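Local coordinates for protein glycosyl hydrolase family 88 (Pedobacter heparinus, PDB 3WIW) that hydrolyses unsaturated glucuronyl saccharides with specificity for heparin, as a glycoside hydrolase family 88 enzyme built on an alpha6/alpha6-barrel, at residues T234-T239 with L364-E369; I289-F294 with S302-S307. All coordinates share one frame; numbering follows the deposited sequence.

Contact 1. Residues T234-T239 with L364-E369; sequences THQGLT and LLYNSE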
ATOM      1  N   THR A 234      -2.366  14.914 -12.737  1.00 10.60           N
ATOM      2  CA  THR A 234      -1.556  14.413 -11.640  1.00 10.20           C
ATOM      3  C   THR A 234      -1.950  15.081 -10.321  1.00 11.17           C
ATOM      4  O   THR A 234      -2.628  16.109 -10.285  1.00 14.38           O
ATOM      5  CB  THR A 234      -0.051  14.577 -11.900  1.00 11.47           C
ATOM      6  OG1 THR A 234       0.639  13.734 -10.969  1.00 10.76           O
ATOM      7  CG2 THR A 234       0.408  16.036 -11.722  1.00 11.75           C
ATOM      8  N   HIS A 235      -1.494  14.496  -9.230  1.00 10.70           N
ATOM      9  CA  HIS A 235      -1.496  15.177  -7.954  1.00 11.52           C
ATOM     10  C   HIS A 235      -0.097  15.095  -7.348  1.00 11.13           C
ATOM     11  O   HIS A 235       0.480  16.119  -7.005  1.00 13.12           O
ATOM     12  CB  HIS A 235      -2.576  14.620  -7.022  1.00 14.42           C
ATOM     13  CG  HIS A 235      -2.693  15.366  -5.739  1.00 18.98           C
ATOM     14  ND1 HIS A 235      -3.172  16.658  -5.672  1.00 22.82           N
ATOM     15  CD2 HIS A 235      -2.409  14.999  -4.467  1.00 21.16           C
ATOM     16  CE1 HIS A 235      -3.169  17.057  -4.413  1.00 24.01           C
ATOM     17  NE2 HIS A 235      -2.702  16.072  -3.665  1.00 23.58           N
ATOM     18  N   GLN A 236       0.472  13.901  -7.266  1.00 10.23           N
ATOM     19  CA  GLN A 236       1.799  13.747  -6.657  1.00 10.62           C
ATOM     20  C   GLN A 236       2.923  13.345  -7.619  1.00 10.65           C
ATOM     21  O   GLN A 236       4.072  13.128  -7.188  1.00 12.13           O
ATOM     22  CB  GLN A 236       1.725  12.836  -5.422  1.00 12.73           C
ATOM     23  CG  GLN A 236       1.009  13.583  -4.282  1.00 14.03           C
ATOM     24  CD  GLN A 236       0.656  12.757  -3.090  1.00 17.32           C
ATOM     25  OE1 GLN A 236       0.364  11.590  -3.211  1.00 19.49           O
ATOM     26  NE2 GLN A 236       0.642  13.382  -1.919  1.00 18.60           N
ATOM     27  N   GLY A 237       2.620  13.298  -8.916  1.00 10.78           N
ATOM     28  CA  GLY A 237       3.645  13.042  -9.914  1.00 11.34           C
ATOM     29  C   GLY A 237       4.234  14.292 -10.534  1.00 10.02           C
ATOM     30  O   GLY A 237       3.889  15.418 -10.180  1.00 11.06           O
ATOM     31  N   LEU A 238       5.136  14.081 -11.480  1.00  9.88           N
ATOM     32  CA  LEU A 238       5.802  15.170 -12.157  1.00  9.87           C
ATOM     33  C   LEU A 238       4.882  16.063 -12.996  1.00  9.57           C
ATOM     34  O   LEU A 238       4.980  17.298 -12.923  1.00 10.96           O
ATOM     35  CB  LEU A 238       6.891  14.580 -13.049  1.00 10.30           C
ATOM     36  CG  LEU A 238       7.843  15.570 -13.709  1.00 11.01           C
ATOM     37  CD1 LEU A 238       8.838  16.115 -12.678  1.00 11.05           C
ATOM     38  CD2 LEU A 238       8.598  14.900 -14.864  1.00 12.36           C
ATOM     39  N   THR A 239       4.012  15.457 -13.806  1.00 10.19           N
ATOM     40  CA  THR A 239       3.099  16.211 -14.680  1.00 10.10           C
ATOM     41  C   THR A 239       1.818  15.412 -14.879  1.00 10.78           C
ATOM     42  O   THR A 239       1.761  14.221 -14.567  1.00 10.37           O
ATOM     43  CB  THR A 239       3.666  16.445 -16.101  1.00 11.87           C
ATOM     44  OG1 THR A 239       3.633  15.210 -16.826  1.00 11.15           O
ATOM     45  CG2 THR A 239       5.101  17.007 -16.106  1.00 12.99           C
ATOM     46  N   LEU A 364       7.199  14.948  -3.804  1.00 10.73           N
ATOM     47  CA  LEU A 364       8.409  15.724  -4.071  1.00 11.13           C
ATOM     48  C   LEU A 364       8.103  17.164  -4.483  1.00 10.42           C
ATOM     49  O   LEU A 364       8.767  18.099  -4.034  1.00 10.64           O
ATOM     50  CB  LEU A 364       9.260  15.028  -5.129  1.00 11.35           C
ATOM     51  CG  LEU A 364      10.657  15.607  -5.286  1.00 12.15           C
ATOM     52  CD1 LEU A 364      11.657  14.457  -5.365  1.00 15.13           C
ATOM     53  CD2 LEU A 364      10.716  16.470  -6.505  1.00 16.08           C
ATOM     54  N   LEU A 365       7.090  17.351  -5.328  1.00  9.19           N
ATOM     55  CA  LEU A 365       6.793  18.697  -5.815  1.00  9.99           C
ATOM     56  C   LEU A 365       6.189  19.586  -4.731  1.00  9.93           C
ATOM     57  O   LEU A 365       6.047  20.797  -4.927  1.00 10.66           O
ATOM     58  CB  LEU A 365       5.888  18.674  -7.048  1.00 10.56           C
ATOM     59  CG  LEU A 365       6.467  18.028  -8.308  1.00 12.06           C
ATOM     60  CD1 LEU A 365       5.611  18.361  -9.538  1.00 13.69           C
ATOM     61  CD2 LEU A 365       7.911  18.391  -8.578  1.00 13.65           C
ATOM     62  N   TYR A 366       5.841  19.003  -3.586  1.00 10.29           N
ATOM     63  CA  TYR A 366       5.320  19.742  -2.434  1.00 10.30           C
ATOM     64  C   TYR A 366       6.421  19.933  -1.390  1.00 11.46           C
ATOM     65  O   TYR A 366       6.159  20.465  -0.301  1.00 12.48           O
ATOM     66  CB  TYR A 366       4.109  19.015  -1.825  1.00 12.02           C
ATOM     67  CG  TYR A 366       2.906  18.954  -2.751  1.00 12.35           C
ATOM     68  CD1 TYR A 366       2.854  18.032  -3.802  1.00 13.07           C
ATOM     69  CD2 TYR A 366       1.810  19.805  -2.569  1.00 13.66           C
ATOM     70  CE1 TYR A 366       1.779  17.981  -4.664  1.00 12.38           C
ATOM     71  CE2 TYR A 366       0.711  19.740  -3.424  1.00 13.37           C
ATOM     72  CZ  TYR A 366       0.701  18.818  -4.461  1.00 13.56           C
ATOM     73  OH  TYR A 366      -0.381  18.754  -5.317  1.00 15.82           O
ATOM     74  N   ASN A 367       7.651  19.521  -1.723  1.00 11.66           N
ATOM     75  CA  ASN A 367       8.749  19.521  -0.757  1.00 11.85           C
ATOM     76  C   ASN A 367       8.347  18.786   0.522  1.00 12.60           C
ATOM     77  O   ASN A 367       8.608  19.246   1.643  1.00 13.96           O
ATOM     78  CB  ASN A 367       9.206  20.951  -0.425  1.00 12.18           C
ATOM     79  CG  ASN A 367      10.498  20.973   0.356  1.00 13.87           C
ATOM     80  OD1 ASN A 367      11.308  20.045   0.247  1.00 15.21           O
ATOM     81  ND2 ASN A 367      10.695  22.016   1.170  1.00 15.57           N
ATOM     82  N   SER A 368       7.715  17.627   0.356  1.00 11.88           N
ATOM     83  CA  SER A 368       7.145  16.911   1.486  1.00 12.42           C
ATOM     84  C   SER A 368       7.680  15.495   1.542  1.00 10.71           C
ATOM     85  O   SER A 368       7.528  14.720   0.586  1.00 11.35           O
ATOM     86  CB  SER A 368       5.627  16.894   1.360  1.00 15.32           C
ATOM     87  OG  SER A 368       5.050  16.211   2.452  1.00 17.43           O
ATOM     88  N   GLU A 369       8.299  15.157   2.673  1.00 10.15           N
ATOM     89  CA  GLU A 369       8.764  13.792   2.920  1.00 10.09           C
ATOM     90  C   GLU A 369       9.664  13.281   1.801  1.00 10.36           C
ATOM     91  O   GLU A 369       9.472  12.184   1.275  1.00  9.60           O
ATOM     92  CB  GLU A 369       7.560  12.856   3.179  1.00  9.89           C
ATOM     93  CG  GLU A 369       6.828  13.197   4.494  1.00 10.96           C
ATOM     94  CD  GLU A 369       5.562  12.404   4.743  1.00 10.88           C
ATOM     95  OE1 GLU A 369       4.803  12.166   3.785  1.00 11.10           O
ATOM     96  OE2 GLU A 369       5.307  11.997   5.906  1.00 10.66           O
TER
HETATM   97  O   HOH W   1       6.062  12.592  -5.196  1.00 12.50           O
HETATM   98  O   HOH W   2       4.833  15.649  -5.716  1.00 12.64           O
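Tyr366 reaches across to His235 and meets it twice with the same atom. Its OH lies 3.2 Å from His235 O, close enough for a hydrogen bond, although another acceptor competes for the hydroxyl proton; the same OH sits over one face of the imidazole, offset toward the rim, 3.4 Å from His235 CE1. The two rings are set obliquely, with planes at 45°, and His235 O comes in at the edge of the phenol, near its plane. CG of His235 is anti to the backbone N (chi1 -175°), which leaves the ring beside its own carbonyl carbon, where one hydroxyl can reach both the imidazole face and His235 O. Alongside, the CD1 methyl of Leu365 rests on the peptide oxygens of the opposing loop, 3.5 Å from Gly237 O and almost as close to Leu238 O. Water joins the backbones. Gln236 O accepts from two molecules, one of which accepts from Leu364 N and the other from Leu365 N, at the start of the 3-10 turn. Further out, Thr234 OG1 takes the N-H of Gly237 at 2.9 Å in an ST motif, and His218 ND1 bonds to Gln236 N. Thr234 is a predicted substrate-binding residue, and Gln236 packs close to Arg246, another. His235 NE2 bonds a sulfonate oxygen of a buffer molecule probably taken up from the crystallisation liquor. The result is a mixed surface contact: Tyr366 and Leu365 supply the packing, while two waters carry the link from Gln236 O to the 3-10 turn.

Contact 2. Residues I289-F294 with S302-S307; sequences IPLWDF and SPRDAS
The approach to helix 306-322 doubles back on the loop that precedes it, and Leu291 pairs with Arg304 in a single beta bridge. Asp305 N donates to Pro290 O at 2.9 Å, while Trp292 N donates to Pro303 O at 3.0 Å. Arg304 CA adds a CH...O contact to Pro290 O. The arginine chain, bent at chi2 (-56°), carries its CD to 3.6 Å from Leu291 CD2 and brings NH2 to Ile289 O in a weak bond; the stronger partner of NH2 is Asp287, through a salt bridge. Beyond the bridge, Asp305 is the N-cap of the helix: its OD1 accepts from Ser307 OG at 2.8 Å and, weakly, from Ser307 N, whereas OD2 forms a salt bridge with Arg246, a predicted substrate-binding residue. A water donates to both Asp305 OD2 and Trp292 O, tying the cap to the facing loop. The indole presents its edge to the other segment, with Ser302 OG 3.2 Å from Trp292 CD1, and a second water accepts from Trp292 NE1 and lies 2.9 Å from Ser302 OG. On the other flank, Ile289 CG2 packs against Ala306 CA, and the Ile289 side chain also touches helix 327-340.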
ATOM      1  N   ILE A 289      14.870  -0.149  -7.700  1.00  9.99           N
ATOM      2  CA  ILE A 289      14.133   0.765  -6.843  1.00 10.45           C
ATOM      3  C   ILE A 289      13.735   1.970  -7.695  1.00 10.14           C
ATOM      4  O   ILE A 289      14.605   2.702  -8.162  1.00 10.14           O
ATOM      5  CB  ILE A 289      14.949   1.227  -5.632  1.00 10.06           C
ATOM      6  CG1 ILE A 289      15.628   0.046  -4.940  1.00 11.30           C
ATOM      7  CG2 ILE A 289      14.042   2.037  -4.689  1.00 10.26           C
ATOM      8  CD1 ILE A 289      14.660  -1.086  -4.532  1.00 11.99           C
ATOM      9  N   PRO A 290      12.439   2.129  -7.975  1.00  9.28           N
ATOM     10  CA  PRO A 290      12.085   3.155  -8.974  1.00  9.71           C
ATOM     11  C   PRO A 290      12.488   4.580  -8.614  1.00  9.52           C
ATOM     12  O   PRO A 290      12.562   4.948  -7.442  1.00  9.86           O
ATOM     13  CB  PRO A 290      10.544   3.075  -9.036  1.00 10.54           C
ATOM     14  CG  PRO A 290      10.235   1.664  -8.598  1.00 11.38           C
ATOM     15  CD  PRO A 290      11.257   1.363  -7.527  1.00 10.23           C
ATOM     16  N   LEU A 291      12.761   5.384  -9.639  1.00  8.62           N
ATOM     17  CA  LEU A 291      12.750   6.836  -9.466  1.00  8.45           C
ATOM     18  C   LEU A 291      11.379   7.263  -8.954  1.00  8.26           C
ATOM     19  O   LEU A 291      10.380   6.598  -9.202  1.00  9.47           O
ATOM     20  CB  LEU A 291      13.004   7.487 -10.810  1.00 10.13           C
ATOM     21  CG  LEU A 291      14.204   6.948 -11.604  1.00 11.12           C
ATOM     22  CD1 LEU A 291      14.314   7.706 -12.948  1.00 12.49           C
ATOM     23  CD2 LEU A 291      15.493   6.989 -10.774  1.00 11.94           C
ATOM     24  N   TRP A 292      11.297   8.402  -8.280  1.00  9.00           N
ATOM     25  CA  TRP A 292      10.015   8.767  -7.692  1.00  8.46           C
ATOM     26  C   TRP A 292       8.927   8.968  -8.764  1.00  8.34           C
ATOM     27  O   TRP A 292       7.736   8.763  -8.508  1.00  8.37           O
ATOM     28  CB  TRP A 292      10.175  10.010  -6.806  1.00  8.93           C
ATOM     29  CG  TRP A 292      10.430  11.240  -7.608  1.00  7.87           C
ATOM     30  CD1 TRP A 292      11.643  11.663  -8.111  1.00  8.26           C
ATOM     31  CD2 TRP A 292       9.463  12.192  -8.050  1.00  8.52           C
ATOM     32  NE1 TRP A 292      11.460  12.816  -8.862  1.00 10.28           N
ATOM     33  CE2 TRP A 292      10.128  13.159  -8.831  1.00  9.53           C
ATOM     34  CE3 TRP A 292       8.078  12.309  -7.869  1.00  8.34           C
ATOM     35  CZ2 TRP A 292       9.451  14.255  -9.404  1.00  9.94           C
ATOM     36  CZ3 TRP A 292       7.405  13.396  -8.440  1.00  9.32           C
ATOM     37  CH2 TRP A 292       8.095  14.341  -9.206  1.00 10.34           C
ATOM     38  N   ASP A 293       9.332   9.353  -9.971  1.00  8.20           N
ATOM     39  CA  ASP A 293       8.454   9.419 -11.128  1.00  8.21           C
ATOM     40  C   ASP A 293       9.268   8.880 -12.298  1.00  8.59           C
ATOM     41  O   ASP A 293      10.434   9.269 -12.496  1.00  9.32           O
ATOM     42  CB  ASP A 293       7.975  10.858 -11.381  1.00  8.73           C
ATOM     43  CG  ASP A 293       6.911  10.956 -12.475  1.00  9.13           C
ATOM     44  OD1 ASP A 293       7.198  10.618 -13.653  1.00 10.58           O
ATOM     45  OD2 ASP A 293       5.768  11.392 -12.176  1.00  9.15           O
ATOM     46  N   PHE A 294       8.674   7.973 -13.078  1.00  9.78           N
ATOM     47  CA  PHE A 294       9.405   7.310 -14.154  1.00 10.98           C
ATOM     48  C   PHE A 294       9.820   8.258 -15.281  1.00 11.16           C
ATOM     49  O   PHE A 294      10.687   7.906 -16.083  1.00 12.25           O
ATOM     50  CB  PHE A 294       8.570   6.180 -14.774  1.00 10.89           C
ATOM     51  CG  PHE A 294       8.524   4.904 -13.945  1.00 12.35           C
ATOM     52  CD1 PHE A 294       7.664   4.748 -12.866  1.00 13.44           C
ATOM     53  CD2 PHE A 294       9.337   3.832 -14.284  1.00 12.63           C
ATOM     54  CE1 PHE A 294       7.639   3.555 -12.138  1.00 13.17           C
ATOM     55  CE2 PHE A 294       9.317   2.641 -13.555  1.00 13.68           C
ATOM     56  CZ  PHE A 294       8.467   2.511 -12.476  1.00 12.85           C
ATOM     57  N   SER A 302      17.984  11.396  -9.712  1.00 12.71           N
ATOM     58  CA  SER A 302      16.628  11.563  -9.202  1.00 11.47           C
ATOM     59  C   SER A 302      16.434  10.748  -7.910  1.00 10.22           C
ATOM     60  O   SER A 302      16.866   9.589  -7.835  1.00 10.99           O
ATOM     61  CB  SER A 302      15.665  11.090 -10.275  1.00 12.29           C
ATOM     62  OG  SER A 302      14.358  11.058  -9.769  1.00 12.62           O
ATOM     63  N   PRO A 303      15.771  11.333  -6.888  1.00  9.48           N
ATOM     64  CA  PRO A 303      15.462  10.543  -5.682  1.00 10.32           C
ATOM     65  C   PRO A 303      14.679   9.272  -6.001  1.00  8.73           C
ATOM     66  O   PRO A 303      13.739   9.283  -6.819  1.00 10.70           O
ATOM     67  CB  PRO A 303      14.598  11.495  -4.854  1.00 11.55           C
ATOM     68  CG  PRO A 303      15.051  12.850  -5.291  1.00 12.10           C
ATOM     69  CD  PRO A 303      15.343  12.731  -6.759  1.00 10.25           C
ATOM     70  N   ARG A 304      15.072   8.172  -5.358  1.00  9.10           N
ATOM     71  CA  ARG A 304      14.339   6.896  -5.455  1.00  9.63           C
ATOM     72  C   ARG A 304      13.174   6.860  -4.478  1.00  9.56           C
ATOM     73  O   ARG A 304      13.139   7.620  -3.503  1.00 10.93           O
ATOM     74  CB  ARG A 304      15.271   5.728  -5.112  1.00  9.28           C
ATOM     75  CG  ARG A 304      16.557   5.746  -5.914  1.00  9.95           C
ATOM     76  CD  ARG A 304      16.296   5.763  -7.433  1.00 10.21           C
ATOM     77  NE  ARG A 304      17.543   5.470  -8.128  1.00 10.53           N
ATOM     78  CZ  ARG A 304      18.068   4.246  -8.254  1.00 10.41           C
ATOM     79  NH1 ARG A 304      19.276   4.078  -8.810  1.00 12.09           N
ATOM     80  NH2 ARG A 304      17.414   3.187  -7.790  1.00 11.38           N
ATOM     81  N   ASP A 305      12.231   5.966  -4.721  1.00  8.71           N
ATOM     82  CA  ASP A 305      11.113   5.837  -3.796  1.00  7.98           C
ATOM     83  C   ASP A 305      10.982   4.381  -3.370  1.00  8.56           C
ATOM     84  O   ASP A 305      10.343   3.542  -4.070  1.00  8.81           O
ATOM     85  CB  ASP A 305       9.819   6.341  -4.452  1.00  9.43           C
ATOM     86  CG  ASP A 305       8.624   6.264  -3.520  1.00  9.27           C
ATOM     87  OD1 ASP A 305       8.836   6.182  -2.274  1.00  9.51           O
ATOM     88  OD2 ASP A 305       7.469   6.292  -4.016  1.00 10.40           O
ATOM     89  N   ALA A 306      11.559   4.082  -2.207  1.00  8.28           N
ATOM     90  CA  ALA A 306      11.521   2.725  -1.680  1.00  8.68           C
ATOM     91  C   ALA A 306      10.083   2.229  -1.493  1.00  8.27           C
ATOM     92  O   ALA A 306       9.826   1.043  -1.678  1.00  9.08           O
ATOM     93  CB  ALA A 306      12.280   2.621  -0.370  1.00  9.65           C
ATOM     94  N   SER A 307       9.137   3.106  -1.126  1.00  8.33           N
ATOM     95  CA  SER A 307       7.762   2.666  -0.884  1.00  7.84           C
ATOM     96  C   SER A 307       7.173   2.069  -2.160  1.00  8.31           C
ATOM     97  O   SER A 307       6.513   1.025  -2.118  1.00  8.59           O
ATOM     98  CB  SER A 307       6.908   3.817  -0.343  1.00  8.01           C
ATOM     99  OG  SER A 307       6.634   4.804  -1.320  1.00  9.03           O
TER
HETATM  100  O   HOH W   3       6.664   7.619  -6.163  1.00  9.04           O
HETATM  101  O   HOH W   4      13.896  13.886 -10.141  1.00 11.72           O

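Contact 2 is nested within the run of chain, about half of it helical, that contact 1 closes: 234-239 comes first, then 289-294 and 302-307, and finally 364-369. Their centres lie 12 Å apart on the same side of the chain's centre, contact 1 at the surface and contact 2 buried. They touch directly, with Leu238 N 2.8 Å from Asp293 OD2, probably a hydrogen bond, and the Trp292 indole packed on Gln236 O at CZ3. Arg246, near the start of helix 245-262, lies near side chains of both contacts, Gln236 and Asp305, so loops leading into different barrel helices converge around one predicted substrate-binding residue.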